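Local coordinates for regulatory protein PcrH (Pseudomonas aeruginosa, PDB 2XCB) that acts as a type III secretion chaperone that binds the chaperone-binding region of the minor translocator protein PopD, probably keeping it ready for export, at residues A[11-14]-A[15-19]; A[38-41]-A[42-46]. All coordinates share one frame; numbering follows the deposited sequence. Where two conformers were deposited one is given.

Contact 1: residues A[11-14]-A[15-19]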
loop_
_atom_site.group_PDB
_atom_site.type_symbol
_atom_site.label_atom_id
_atom_site.label_comp_id
_atom_site.label_asym_id
_atom_site.label_seq_id
_atom_site.Cartn_x
_atom_site.Cartn_y
_atom_site.Cartn_z
ATOM N N ARG A 11 5.547 9.538 1.975
ATOM C CA ARG A 11 4.953 10.763 2.518
ATOM C C ARG A 11 4.364 11.669 1.421
ATOM O O ARG A 11 4.952 11.812 0.368
ATOM C CB ARG A 11 5.994 11.524 3.324
ATOM C CG ARG A 11 7.446 11.499 2.770
ATOM C CD ARG A 11 8.474 12.013 3.844
ATOM N NE ARG A 11 8.139 11.494 5.184
ATOM C CZ ARG A 11 7.433 12.145 6.117
ATOM N NH1 ARG A 11 7.004 13.396 5.920
ATOM N NH2 ARG A 11 7.160 11.534 7.263
ATOM N N GLY A 12 3.181 12.230 1.636
ATOM C CA GLY A 12 2.645 13.207 0.686
ATOM C C GLY A 12 1.676 12.656 -0.362
ATOM O O GLY A 12 1.319 13.389 -1.319
ATOM N N LEU A 13 1.247 11.391 -0.195
ATOM C CA LEU A 13 0.244 10.778 -1.106
ATOM C C LEU A 13 -1.143 11.455 -1.074
ATOM O O LEU A 13 -1.593 11.939 -0.028
ATOM C CB LEU A 13 0.073 9.282 -0.833
ATOM C CG LEU A 13 1.208 8.258 -0.974
ATOM C CD1 LEU A 13 0.750 6.881 -0.393
ATOM C CD2 LEU A 13 1.752 8.102 -2.418
ATOM N N SER A 14 -1.856 11.458 -2.205
ATOM C CA SER A 14 -3.171 12.091 -2.212
ATOM C C SER A 14 -4.132 11.251 -1.381
ATOM O O SER A 14 -3.857 10.087 -1.108
ATOM C CB SER A 14 -3.736 12.157 -3.628
ATOM O OG SER A 14 -3.890 10.836 -4.136
ATOM N N GLU A 15 -5.266 11.856 -1.028
ATOM C CA GLU A 15 -6.327 11.178 -0.281
ATOM C C GLU A 15 -6.823 9.994 -1.072
ATOM O O GLU A 15 -7.091 8.921 -0.522
ATOM C CB GLU A 15 -7.509 12.114 0.033
ATOM C CG GLU A 15 -8.516 11.473 1.044
ATOM C CD GLU A 15 -9.857 12.202 1.181
ATOM O OE1 GLU A 15 -10.067 13.218 0.483
ATOM O OE2 GLU A 15 -10.697 11.749 2.000
ATOM N N ASP A 16 -6.938 10.169 -2.392
ATOM C CA ASP A 16 -7.507 9.094 -3.203
ATOM C C ASP A 16 -6.630 7.853 -3.226
ATOM O O ASP A 16 -7.156 6.735 -3.226
ATOM C CB ASP A 16 -7.820 9.537 -4.630
ATOM C CG ASP A 16 -8.258 8.387 -5.492
ATOM O OD1 ASP A 16 -9.456 8.040 -5.454
ATOM O OD2 ASP A 16 -7.399 7.799 -6.205
ATOM N N THR A 17 -5.301 8.054 -3.225
ATOM C CA THR A 17 -4.346 6.923 -3.079
ATOM C C THR A 17 -4.382 6.324 -1.672
ATOM O O THR A 17 -4.411 5.103 -1.545
ATOM C CB THR A 17 -2.868 7.282 -3.441
ATOM O OG1 THR A 17 -2.826 7.667 -4.811
ATOM C CG2 THR A 17 -1.919 6.042 -3.286
ATOM N N LEU A 18 -4.380 7.168 -0.630
ATOM C CA LEU A 18 -4.672 6.647 0.745
ATOM C C LEU A 18 -5.927 5.795 0.862
ATOM O O LEU A 18 -5.923 4.740 1.477
ATOM C CB LEU A 18 -4.725 7.773 1.769
ATOM C CG LEU A 18 -3.382 8.461 1.882
ATOM C CD1 LEU A 18 -3.491 9.738 2.645
ATOM C CD2 LEU A 18 -2.370 7.529 2.491
ATOM N N GLU A 19 -7.012 6.231 0.233
ATOM C CA GLU A 19 -8.247 5.481 0.218
ATOM C C GLU A 19 -8.084 4.110 -0.417
ATOM O O GLU A 19 -8.591 3.098 0.092
ATOM C CB GLU A 19 -9.333 6.275 -0.492
ATOM C CG GLU A 19 -10.756 5.842 -0.136
ATOM C CD GLU A 19 -10.963 5.475 1.375
ATOM O OE1 GLU A 19 -10.639 6.330 2.248
ATOM O OE2 GLU A 19 -11.434 4.309 1.632
#
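Leu13 meets the first turn of helix 15-30 through its CD1 methyl, which lies 4.0 Å from CG2 of Thr17; the two side chains cross at about a right angle. The same methyl is 4.3 Å from CD2 of Leu18, so a branched apolar residue just ahead of the helix reaches two neighbours at once. Leu47 of helix 34-47 also packs on Leu13, and Lys39 of the second subunit lies against it.

Ser14 follows at the N-cap. Its OG accepts from the backbone N of Thr17 at 3.2 Å, with an N-H...O angle of 163°. A chi1 of 61° puts OG between the backbone N and the carbonyl carbon, from where it reaches over to one of the first amides of the helix, whose N-H groups precede the regular i to i+4 pattern. Serine suits this N-cap because its short hydroxyl side chain can fold over onto the N-H three residues further on. Its carbonyl begins the alpha-helical pattern: Leu18 N donates to Ser14 O at 3.0 Å, almost straight at 177°, while CG of Leu18 rests 3.4 Å from that same oxygen.

Beyond the chain, Asp36 of the second subunit accepts from both Ser14 OG and Thr17 OG1, so the capping hydroxyl also serves the dimer interface. Beta-branched Thr17 divides its two arms, CG2 going to Leu13 and OG1 to the polar groups of the partner subunit, where Gln28 is hydrogen-bonded to OG1 as well.

Contact 2: residues A[38-41]-A[42-46]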
loop_
_atom_site.group_PDB
_atom_site.type_symbol
_atom_site.label_atom_id
_atom_site.label_comp_id
_atom_site.label_asym_id
_atom_site.label_seq_id
_atom_site.Cartn_x
_atom_site.Cartn_y
_atom_site.Cartn_z
ATOM N N GLN A 38 -1.505 -5.780 8.869
ATOM C CA GLN A 38 -0.866 -4.945 9.912
ATOM C C GLN A 38 0.130 -3.930 9.326
ATOM O O GLN A 38 0.234 -2.794 9.780
ATOM C CB GLN A 38 -0.094 -5.817 10.893
ATOM C CG GLN A 38 0.377 -4.988 12.116
ATOM C CD GLN A 38 1.241 -5.784 13.072
ATOM O OE1 GLN A 38 1.633 -5.290 14.145
ATOM N NE2 GLN A 38 1.624 -6.973 12.652
ATOM N N LYS A 39 0.943 -4.396 8.397
ATOM C CA LYS A 39 1.936 -3.548 7.778
ATOM C C LYS A 39 1.297 -2.437 6.969
ATOM O O LYS A 39 1.771 -1.314 6.974
ATOM C CB LYS A 39 2.854 -4.393 6.843
ATOM C CG LYS A 39 3.712 -5.390 7.619
ATOM C CD LYS A 39 4.357 -6.397 6.785
ATOM C CE LYS A 39 5.445 -7.060 7.676
ATOM N NZ LYS A 39 5.951 -8.255 6.963
ATOM N N ILE A 40 0.271 -2.743 6.208
ATOM C CA ILE A 40 -0.430 -1.666 5.504
ATOM C C ILE A 40 -1.035 -0.611 6.482
ATOM O O ILE A 40 -0.870 0.616 6.321
ATOM C CB ILE A 40 -1.475 -2.307 4.588
ATOM C CG1 ILE A 40 -0.717 -3.172 3.568
ATOM C CG2 ILE A 40 -2.383 -1.233 3.941
ATOM C CD1 ILE A 40 -0.021 -2.313 2.484
ATOM N N PHE A 41 -1.656 -1.096 7.585
ATOM C CA PHE A 41 -2.249 -0.137 8.521
ATOM C C PHE A 41 -1.192 0.663 9.278
ATOM O O PHE A 41 -1.414 1.853 9.530
ATOM C CB PHE A 41 -3.242 -0.826 9.493
ATOM C CG PHE A 41 -4.467 -1.299 8.825
ATOM C CD1 PHE A 41 -5.279 -0.424 8.156
ATOM C CD2 PHE A 41 -4.833 -2.637 8.898
ATOM C CE1 PHE A 41 -6.453 -0.901 7.523
ATOM C CE2 PHE A 41 -5.957 -3.082 8.307
ATOM C CZ PHE A 41 -6.743 -2.246 7.603
ATOM N N GLN A 42 -0.081 0.010 9.629
ATOM C CA GLN A 42 0.991 0.672 10.267
ATOM C C GLN A 42 1.476 1.765 9.320
ATOM O O GLN A 42 1.734 2.888 9.764
ATOM C CB GLN A 42 2.081 -0.348 10.632
ATOM C CG GLN A 42 3.448 0.197 11.000
ATOM C CD GLN A 42 3.553 0.777 12.408
ATOM O OE1 GLN A 42 2.830 0.388 13.317
ATOM N NE2 GLN A 42 4.477 1.706 12.586
ATOM N N ALA A 43 1.510 1.478 8.001
ATOM C CA ALA A 43 1.982 2.526 7.059
ATOM C C ALA A 43 1.020 3.697 7.114
ATOM O O ALA A 43 1.457 4.833 7.201
ATOM C CB ALA A 43 2.094 1.971 5.582
ATOM N N LEU A 44 -0.292 3.410 6.961
ATOM C CA LEU A 44 -1.284 4.439 6.962
ATOM C C LEU A 44 -1.343 5.305 8.249
ATOM O O LEU A 44 -1.434 6.529 8.121
ATOM C CB LEU A 44 -2.644 3.871 6.654
ATOM C CG LEU A 44 -2.832 3.354 5.231
ATOM C CD1 LEU A 44 -3.914 2.365 5.315
ATOM C CD2 LEU A 44 -3.183 4.511 4.215
ATOM N N CYS A 45 -1.279 4.688 9.442
ATOM C CA CYS A 45 -1.076 5.395 10.729
ATOM C C CYS A 45 0.172 6.340 10.749
ATOM O O CYS A 45 0.200 7.386 11.458
ATOM C CB CYS A 45 -0.936 4.376 11.882
ATOM S SG CYS A 45 -2.484 3.463 12.211
ATOM N N MET A 46 1.208 5.982 10.008
ATOM C CA MET A 46 2.347 6.945 9.806
ATOM C C MET A 46 2.025 8.100 8.858
ATOM O O MET A 46 2.434 9.224 9.062
ATOM C CB MET A 46 3.609 6.189 9.310
ATOM C CG MET A 46 4.036 5.198 10.374
ATOM S SD MET A 46 5.507 4.265 10.051
ATOM C CE MET A 46 4.995 2.937 9.008
#
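Ile40 and Leu44 stand one turn apart on helix 34-47, part of the all-helical, tetratricopeptide-like array expected of this chaperone class. Four successive i to i+4 backbone bonds carry the turn. Gln42 N donates to Gln38 O at 2.8 Å and Ala43 N to Lys39 O at 3.0 Å; Leu44 N to Ile40 O and Cys45 N to Phe41 O continue the ladder.

The apolar contacts gather on Leu44. Ile40 and Leu44 run side by side in the same direction, and CG2 of Ile40 comes within 4.1 Å of CD1 of Leu44. CD1 of Leu44 also approaches the Phe41 ring obliquely, 4.2 Å from Phe41 CD1. These bulky residues suit a buried face: Leu24 of helix 15-30 covers Ile40, and Phe41 packs on an apolar side chain of the bound peptide.

Ala43, with just a methyl, packs against Leu10 of the second subunit, while long Lys39 extends its amine to the carbonyl of Arg11 there. Gln38 OE1 is hydrogen-bonded to NE of Arg62 in the same chain. The CB of Gln42 sits 3.2 Å from Gln38 O, beside the carbonyl oxygen that its own N-H also uses.

Contact 1 precedes contact 2 along the chain, and their centres lie about 13 Å apart on the same side of the chain's centre. The first opens helix 15-30 and the second occupies the middle and later part of helix 34-47, the next helix in sequence. They meet directly where Leu18 CD2 packs 3.6 Å from Leu44 CD2, which joins the start of one helix to the later part of the other. Both touch the second subunit, and each reaches the bound peptide through one residue, Glu19 and Phe41. This pair of helices thus combines intrachain packing with dimer contacts and a share in holding the PopD segment.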